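ATP-dependent 6-phosphofructokinase subunit beta (Saccharomyces cerevisiae, PDB 3O8O) catalyses the ATP-dependent phosphorylation of D-fructose 6-phosphate to fructose 1,6-bisphosphate, the first committing step of glycolysis. Local coordinates at residues L305-E309 and K332-K336; A585-Y589 and D603-L607. All coordinates share one frame; numbering follows the deposited sequence.

Interaction 1 (L305-E309 and K332-K336)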
ATOM      1  N   LEU B 305     -29.008  -9.413 -24.785  1.00 63.25           N
ATOM      2  CA  LEU B 305     -29.011  -8.492 -25.921  1.00 63.75           C
ATOM      3  C   LEU B 305     -30.179  -8.733 -26.871  1.00 64.78           C
ATOM      4  O   LEU B 305     -30.790  -7.798 -27.367  1.00 65.40           O
ATOM      5  CB  LEU B 305     -27.718  -8.596 -26.715  1.00 40.67           C
ATOM      6  CG  LEU B 305     -26.427  -8.225 -26.003  1.00 39.77           C
ATOM      7  CD1 LEU B 305     -25.301  -8.371 -27.012  1.00 38.80           C
ATOM      8  CD2 LEU B 305     -26.478  -6.813 -25.469  1.00 38.92           C
ATOM      9  N   GLN B 306     -30.482  -9.991 -27.139  1.00 62.56           N
ATOM     10  CA  GLN B 306     -31.577 -10.302 -28.024  1.00 63.03           C
ATOM     11  C   GLN B 306     -32.879  -9.781 -27.452  1.00 64.22           C
ATOM     12  O   GLN B 306     -33.676  -9.162 -28.158  1.00 64.25           O
ATOM     13  CB  GLN B 306     -31.646 -11.805 -28.254  1.00 57.02           C
ATOM     14  CG  GLN B 306     -30.532 -12.278 -29.167  1.00 57.31           C
ATOM     15  CD  GLN B 306     -30.735 -13.685 -29.634  1.00 58.01           C
ATOM     16  OE1 GLN B 306     -30.036 -14.159 -30.518  1.00 58.62           O
ATOM     17  NE2 GLN B 306     -31.695 -14.373 -29.041  1.00 58.15           N
ATOM     18  N   GLY B 307     -33.097 -10.032 -26.171  1.00 62.44           N
ATOM     19  CA  GLY B 307     -34.301  -9.536 -25.541  1.00 63.43           C
ATOM     20  C   GLY B 307     -34.418  -8.037 -25.771  1.00 64.11           C
ATOM     21  O   GLY B 307     -35.472  -7.554 -26.162  1.00 64.79           O
ATOM     22  N   LEU B 308     -33.339  -7.295 -25.549  1.00 63.05           N
ATOM     23  CA  LEU B 308     -33.390  -5.859 -25.741  1.00 63.62           C
ATOM     24  C   LEU B 308     -33.861  -5.560 -27.142  1.00 63.62           C
ATOM     25  O   LEU B 308     -34.778  -4.764 -27.335  1.00 63.62           O
ATOM     26  CB  LEU B 308     -32.016  -5.230 -25.515  1.00 54.79           C
ATOM     27  CG  LEU B 308     -31.856  -3.790 -26.013  1.00 54.91           C
ATOM     28  CD1 LEU B 308     -33.056  -2.915 -25.554  1.00 54.64           C
ATOM     29  CD2 LEU B 308     -30.512  -3.251 -25.511  1.00 54.17           C
ATOM     30  N   GLU B 309     -33.226  -6.206 -28.117  1.00 81.28           N
ATOM     31  CA  GLU B 309     -33.565  -6.007 -29.517  1.00 81.28           C
ATOM     32  C   GLU B 309     -35.004  -6.435 -29.790  1.00 81.28           C
ATOM     33  O   GLU B 309     -35.732  -5.754 -30.514  1.00 81.28           O
ATOM     34  CB  GLU B 309     -32.609  -6.791 -30.417  1.00 81.28           C
ATOM     35  CG  GLU B 309     -32.818  -6.533 -31.901  1.00 81.28           C
ATOM     36  CD  GLU B 309     -32.575  -5.081 -32.276  1.00 81.28           C
ATOM     37  OE1 GLU B 309     -32.881  -4.692 -33.427  1.00 81.28           O
ATOM     38  OE2 GLU B 309     -32.072  -4.327 -31.421  1.00 81.28           O
ATOM     39  N   LYS B 332     -23.221 -11.090 -34.232  1.00 81.21           N
ATOM     40  CA  LYS B 332     -23.842  -9.796 -34.498  1.00 81.21           C
ATOM     41  C   LYS B 332     -25.348 -10.034 -34.320  1.00 81.21           C
ATOM     42  O   LYS B 332     -25.937 -10.918 -34.962  1.00 81.21           O
ATOM     43  CB  LYS B 332     -23.519  -9.331 -35.918  1.00 58.96           C
ATOM     44  N   ILE B 333     -25.961  -9.276 -33.414  1.00 54.53           N
ATOM     45  CA  ILE B 333     -27.385  -9.429 -33.146  1.00 54.68           C
ATOM     46  C   ILE B 333     -28.206  -8.888 -34.315  1.00 54.47           C
ATOM     47  O   ILE B 333     -28.127  -7.714 -34.640  1.00 54.69           O
ATOM     48  CB  ILE B 333     -27.775  -8.715 -31.815  1.00 37.84           C
ATOM     49  CG1 ILE B 333     -27.244  -9.516 -30.622  1.00 37.84           C
ATOM     50  CG2 ILE B 333     -29.288  -8.608 -31.685  1.00 37.84           C
ATOM     51  CD1 ILE B 333     -27.794 -10.926 -30.513  1.00 58.03           C
ATOM     52  N   VAL B 334     -29.001  -9.745 -34.942  1.00 80.28           N
ATOM     53  CA  VAL B 334     -29.789  -9.308 -36.089  1.00 80.53           C
ATOM     54  C   VAL B 334     -31.224  -9.825 -36.160  1.00 81.27           C
ATOM     55  O   VAL B 334     -31.577 -10.840 -35.537  1.00 80.53           O
ATOM     56  CB  VAL B 334     -29.093  -9.709 -37.391  1.00 49.83           C
ATOM     57  CG1 VAL B 334     -27.732  -9.045 -37.465  1.00 49.84           C
ATOM     58  CG2 VAL B 334     -28.947 -11.229 -37.440  1.00 49.75           C
ATOM     59  N   ARG B 335     -32.038  -9.117 -36.947  1.00 81.28           N
ATOM     60  CA  ARG B 335     -33.439  -9.472 -37.143  1.00 81.28           C
ATOM     61  C   ARG B 335     -33.575 -10.329 -38.390  1.00 81.28           C
ATOM     62  O   ARG B 335     -32.915 -10.085 -39.394  1.00 81.28           O
ATOM     63  CB  ARG B 335     -34.293  -8.210 -37.284  1.00 79.81           C
ATOM     64  CG  ARG B 335     -34.235  -7.290 -36.075  1.00 79.97           C
ATOM     65  CD  ARG B 335     -35.252  -6.170 -36.175  1.00 80.09           C
ATOM     66  NE  ARG B 335     -35.004  -5.106 -35.204  1.00 80.22           N
ATOM     67  CZ  ARG B 335     -35.678  -3.957 -35.160  1.00 80.98           C
ATOM     68  NH1 ARG B 335     -36.650  -3.711 -36.037  1.00 80.50           N
ATOM     69  NH2 ARG B 335     -35.388  -3.054 -34.232  1.00 80.98           N
ATOM     70  N   LYS B 336     -34.421 -11.347 -38.308  1.00 81.28           N
ATOM     71  CA  LYS B 336     -34.668 -12.254 -39.424  1.00 81.28           C
ATOM     72  C   LYS B 336     -36.176 -12.459 -39.571  1.00 81.28           C
ATOM     73  O   LYS B 336     -36.921 -12.339 -38.599  1.00 81.28           O
TER

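Interaction 2 (A585-Y589 and D603-L607)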
ATOM      1  N   ALA B 585     -24.526  -6.456 -12.802  1.00 42.30           N
ATOM      2  CA  ALA B 585     -23.829  -5.589 -11.861  1.00 42.76           C
ATOM      3  C   ALA B 585     -24.439  -4.200 -11.954  1.00 42.70           C
ATOM      4  O   ALA B 585     -24.765  -3.719 -13.029  1.00 42.32           O
ATOM      5  CB  ALA B 585     -22.332  -5.536 -12.182  1.00 50.52           C
ATOM      6  N   GLN B 586     -24.589  -3.567 -10.808  1.00 46.58           N
ATOM      7  CA  GLN B 586     -25.169  -2.256 -10.746  1.00 47.57           C
ATOM      8  C   GLN B 586     -24.178  -1.273 -11.327  1.00 47.48           C
ATOM      9  O   GLN B 586     -24.501  -0.478 -12.215  1.00 46.89           O
ATOM     10  CB  GLN B 586     -25.483  -1.923  -9.292  1.00 66.39           C
ATOM     11  CG  GLN B 586     -26.136  -0.579  -9.087  1.00 69.23           C
ATOM     12  CD  GLN B 586     -27.428  -0.437  -9.861  1.00 69.72           C
ATOM     13  OE1 GLN B 586     -27.429  -0.187 -11.074  1.00 68.50           O
ATOM     14  NE2 GLN B 586     -28.544  -0.598  -9.160  1.00 70.18           N
ATOM     15  N   VAL B 587     -22.953  -1.339 -10.832  1.00 74.19           N
ATOM     16  CA  VAL B 587     -21.903  -0.457 -11.308  1.00 74.61           C
ATOM     17  C   VAL B 587     -20.716  -1.283 -11.775  1.00 74.76           C
ATOM     18  O   VAL B 587     -20.525  -2.407 -11.323  1.00 76.41           O
ATOM     19  CB  VAL B 587     -21.404   0.461 -10.189  1.00 58.97           C
ATOM     20  CG1 VAL B 587     -20.490   1.540 -10.770  1.00 58.69           C
ATOM     21  CG2 VAL B 587     -22.574   1.060  -9.461  1.00 58.11           C
ATOM     22  N   SER B 588     -19.944  -0.731 -12.699  1.00 40.52           N
ATOM     23  CA  SER B 588     -18.740  -1.376 -13.174  1.00 40.40           C
ATOM     24  C   SER B 588     -17.727  -0.278 -13.581  1.00 40.49           C
ATOM     25  O   SER B 588     -18.049   0.654 -14.333  1.00 40.32           O
ATOM     26  CB  SER B 588     -19.061  -2.295 -14.337  1.00 42.14           C
ATOM     27  OG  SER B 588     -19.170  -1.561 -15.536  1.00 43.22           O
ATOM     28  N   TYR B 589     -16.515  -0.364 -13.052  1.00 44.84           N
ATOM     29  CA  TYR B 589     -15.496   0.617 -13.370  1.00 45.10           C
ATOM     30  C   TYR B 589     -14.423  -0.044 -14.240  1.00 45.74           C
ATOM     31  O   TYR B 589     -13.962  -1.143 -13.917  1.00 47.16           O
ATOM     32  CB  TYR B 589     -14.874   1.156 -12.079  1.00 46.89           C
ATOM     33  CG  TYR B 589     -15.821   1.953 -11.222  1.00 46.77           C
ATOM     34  CD1 TYR B 589     -15.963   1.674  -9.868  1.00 46.54           C
ATOM     35  CD2 TYR B 589     -16.588   2.974 -11.761  1.00 45.89           C
ATOM     36  CE1 TYR B 589     -16.858   2.401  -9.075  1.00 46.17           C
ATOM     37  CE2 TYR B 589     -17.478   3.700 -10.987  1.00 45.71           C
ATOM     38  CZ  TYR B 589     -17.609   3.412  -9.646  1.00 46.21           C
ATOM     39  OH  TYR B 589     -18.476   4.141  -8.858  1.00 46.91           O
ATOM     40  N   ASP B 603     -22.822   7.354  -7.955  1.00 53.36           N
ATOM     41  CA  ASP B 603     -23.020   5.922  -7.850  1.00 53.45           C
ATOM     42  C   ASP B 603     -23.371   5.605  -6.430  1.00 53.70           C
ATOM     43  O   ASP B 603     -24.235   4.770  -6.175  1.00 54.24           O
ATOM     44  CB  ASP B 603     -21.764   5.161  -8.237  1.00 50.15           C
ATOM     45  CG  ASP B 603     -21.630   4.983  -9.725  1.00 50.54           C
ATOM     46  OD1 ASP B 603     -22.657   4.680 -10.373  1.00 50.47           O
ATOM     47  OD2 ASP B 603     -20.504   5.123 -10.242  1.00 48.65           O
ATOM     48  N   ILE B 604     -22.706   6.281  -5.499  1.00 43.62           N
ATOM     49  CA  ILE B 604     -22.985   6.050  -4.091  1.00 43.78           C
ATOM     50  C   ILE B 604     -24.376   6.537  -3.707  1.00 46.39           C
ATOM     51  O   ILE B 604     -25.047   5.901  -2.893  1.00 46.10           O
ATOM     52  CB  ILE B 604     -21.980   6.726  -3.193  1.00 31.44           C
ATOM     53  CG1 ILE B 604     -20.561   6.259  -3.548  1.00 31.44           C
ATOM     54  CG2 ILE B 604     -22.317   6.410  -1.767  1.00 31.44           C
ATOM     55  CD1 ILE B 604     -19.501   6.511  -2.489  1.00 59.33           C
ATOM     56  N   GLU B 605     -24.828   7.656  -4.275  1.00 49.63           N
ATOM     57  CA  GLU B 605     -26.174   8.116  -3.947  1.00 51.32           C
ATOM     58  C   GLU B 605     -27.209   7.191  -4.542  1.00 51.48           C
ATOM     59  O   GLU B 605     -28.145   6.770  -3.858  1.00 51.23           O
ATOM     60  CB  GLU B 605     -26.415   9.541  -4.428  1.00 79.81           C
ATOM     61  CG  GLU B 605     -26.158  10.558  -3.328  1.00 81.28           C
ATOM     62  CD  GLU B 605     -26.847  10.174  -2.014  1.00 81.28           C
ATOM     63  OE1 GLU B 605     -28.099  10.033  -2.035  1.00 80.38           O
ATOM     64  OE2 GLU B 605     -26.133  10.013  -0.980  1.00 80.55           O
ATOM     65  N   TYR B 606     -27.032   6.883  -5.822  1.00 38.82           N
ATOM     66  CA  TYR B 606     -27.928   5.981  -6.538  1.00 39.49           C
ATOM     67  C   TYR B 606     -28.016   4.670  -5.756  1.00 37.87           C
ATOM     68  O   TYR B 606     -29.091   4.158  -5.479  1.00 36.49           O
ATOM     69  CB  TYR B 606     -27.358   5.748  -7.940  1.00 81.28           C
ATOM     70  CG  TYR B 606     -27.896   4.544  -8.682  1.00 81.28           C
ATOM     71  CD1 TYR B 606     -29.266   4.359  -8.860  1.00 81.28           C
ATOM     72  CD2 TYR B 606     -27.022   3.620  -9.263  1.00 81.28           C
ATOM     73  CE1 TYR B 606     -29.755   3.288  -9.602  1.00 81.28           C
ATOM     74  CE2 TYR B 606     -27.494   2.557 -10.002  1.00 81.28           C
ATOM     75  CZ  TYR B 606     -28.859   2.391 -10.174  1.00 81.28           C
ATOM     76  OH  TYR B 606     -29.323   1.330 -10.932  1.00 81.28           O
ATOM     77  N   LEU B 607     -26.867   4.135  -5.391  1.00 40.90           N
ATOM     78  CA  LEU B 607     -26.843   2.905  -4.634  1.00 41.00           C
ATOM     79  C   LEU B 607     -27.648   3.136  -3.360  1.00 41.48           C
ATOM     80  O   LEU B 607     -28.522   2.350  -2.995  1.00 41.00           O
ATOM     81  CB  LEU B 607     -25.394   2.557  -4.293  1.00 48.91           C
ATOM     82  CG  LEU B 607     -24.796   1.181  -4.555  1.00 47.40           C
ATOM     83  CD1 LEU B 607     -25.629   0.353  -5.506  1.00 47.56           C
ATOM     84  CD2 LEU B 607     -23.416   1.415  -5.107  1.00 47.57           C
TER

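Interaction 1 (L305-E309 and K332-K336)
Glu309 on helix 297-316 reaches across to Ile333 and Arg335 on strand 333-337, the antiparallel edge strand of the mixed sheet in the N-terminal catalytic phosphofructokinase domain. The helix packs on a face of the sheet at its edge, over strands 324-328 and 333-337, and the axes of 305-309 and 333-336 pass 9.0 Å apart at 47°. Start at Glu309 CB, which rests on the CG2 branch of Ile333 at 4.0 Å. With CG anti to the backbone N (chi1 -175°), the chain runs on past the same methyl, CG still touching it, and then bends at chi2 to turn the carboxylate toward Arg335. Beyond CD, the tip atom OE1 takes two bonds from the side of the guanidinium: Arg335 NE at 2.8 Å, on the anti side and somewhat out of the carboxylate plane, and Arg335 NH2 at 3.1 Å, from above that plane on the same face. The other oxygen, OE2, has a weak bond to Asn312, one helical turn on, while Arg335 NH1 pairs with Glu316, so the arginine bridges two acids of one helix. With an alanine in place of the glutamate, Arg335 NE and NH2 would probably lose their carboxylate, and the guanidinium, though still paired with Glu316, would be less firmly fixed. Ile333 fills the rest of the contact. Its CG1 meets Leu305 CB at 4.0 Å, and its CD1 end sits beside the extended chain of Gln306, which continues onto Ile326 and Val328 of the neighbouring strand; within Gln306 the closest atom to that methyl is CG.

Interaction 2 (A585-Y589 and D603-L607)
Tyr589 and Asp603 meet across the first half of a beta-alpha-beta unit, strand 587-589, helix 597-614 and strand 622-627, in the C-terminal regulatory phosphofructokinase domain. The phenol OH donates to Asp603 OD2 over 2.6 Å, coming from above the carboxylate plane, with ring and carboxylate planes 62° apart. Val587 sits beside this bond: its CG1 lies 3.6 Å from Asp603 OD2 and also packs over one face of the Tyr589 ring, offset toward the rim. CG1 is put there by being anti to the backbone N (chi1 -170°), which leaves CG2 turned to Asp603 OD1 and, more distantly, to Leu607 CD2. At the other end of the contact Gln586 CG touches Leu607 CD1 at 3.7 Å; the placing of its amide against Tyr606 is doubtful in the model.

In the next shell, Arg762 forms a salt bridge with Asp603 OD2, so one buried carboxylate oxygen serves both the tyrosine and the arginine; this charge would be expected to favour the ionised aspartate. Ile624 of the adjacent parallel strand lies against Val587, Tyr589 and Leu607, and the donor's strand is held in the sheet by backbone bonds from Tyr589 to Ser627 and from both Val587 and Tyr589 to Leu625.

Overall arrangement
Both contacts set a helix against an outermost strand of its sheet within the chain, but in different halves of the chain: interaction 1 in the catalytic domain, interaction 2 in the regulatory one. They share no strand or sheet, and their centres lie 26 Å apart, with nearest atoms about 13 Å apart. Helix 750-760 touches both, Ile755 meeting Leu305 and Val760 meeting Gln586. Interaction 1 is a surface contact in which an acid and an arginine pair directly across the segments. Interaction 2 is buried; there a neutral phenol meets the acid across the segments, and the arginine arrives from near the C-terminus.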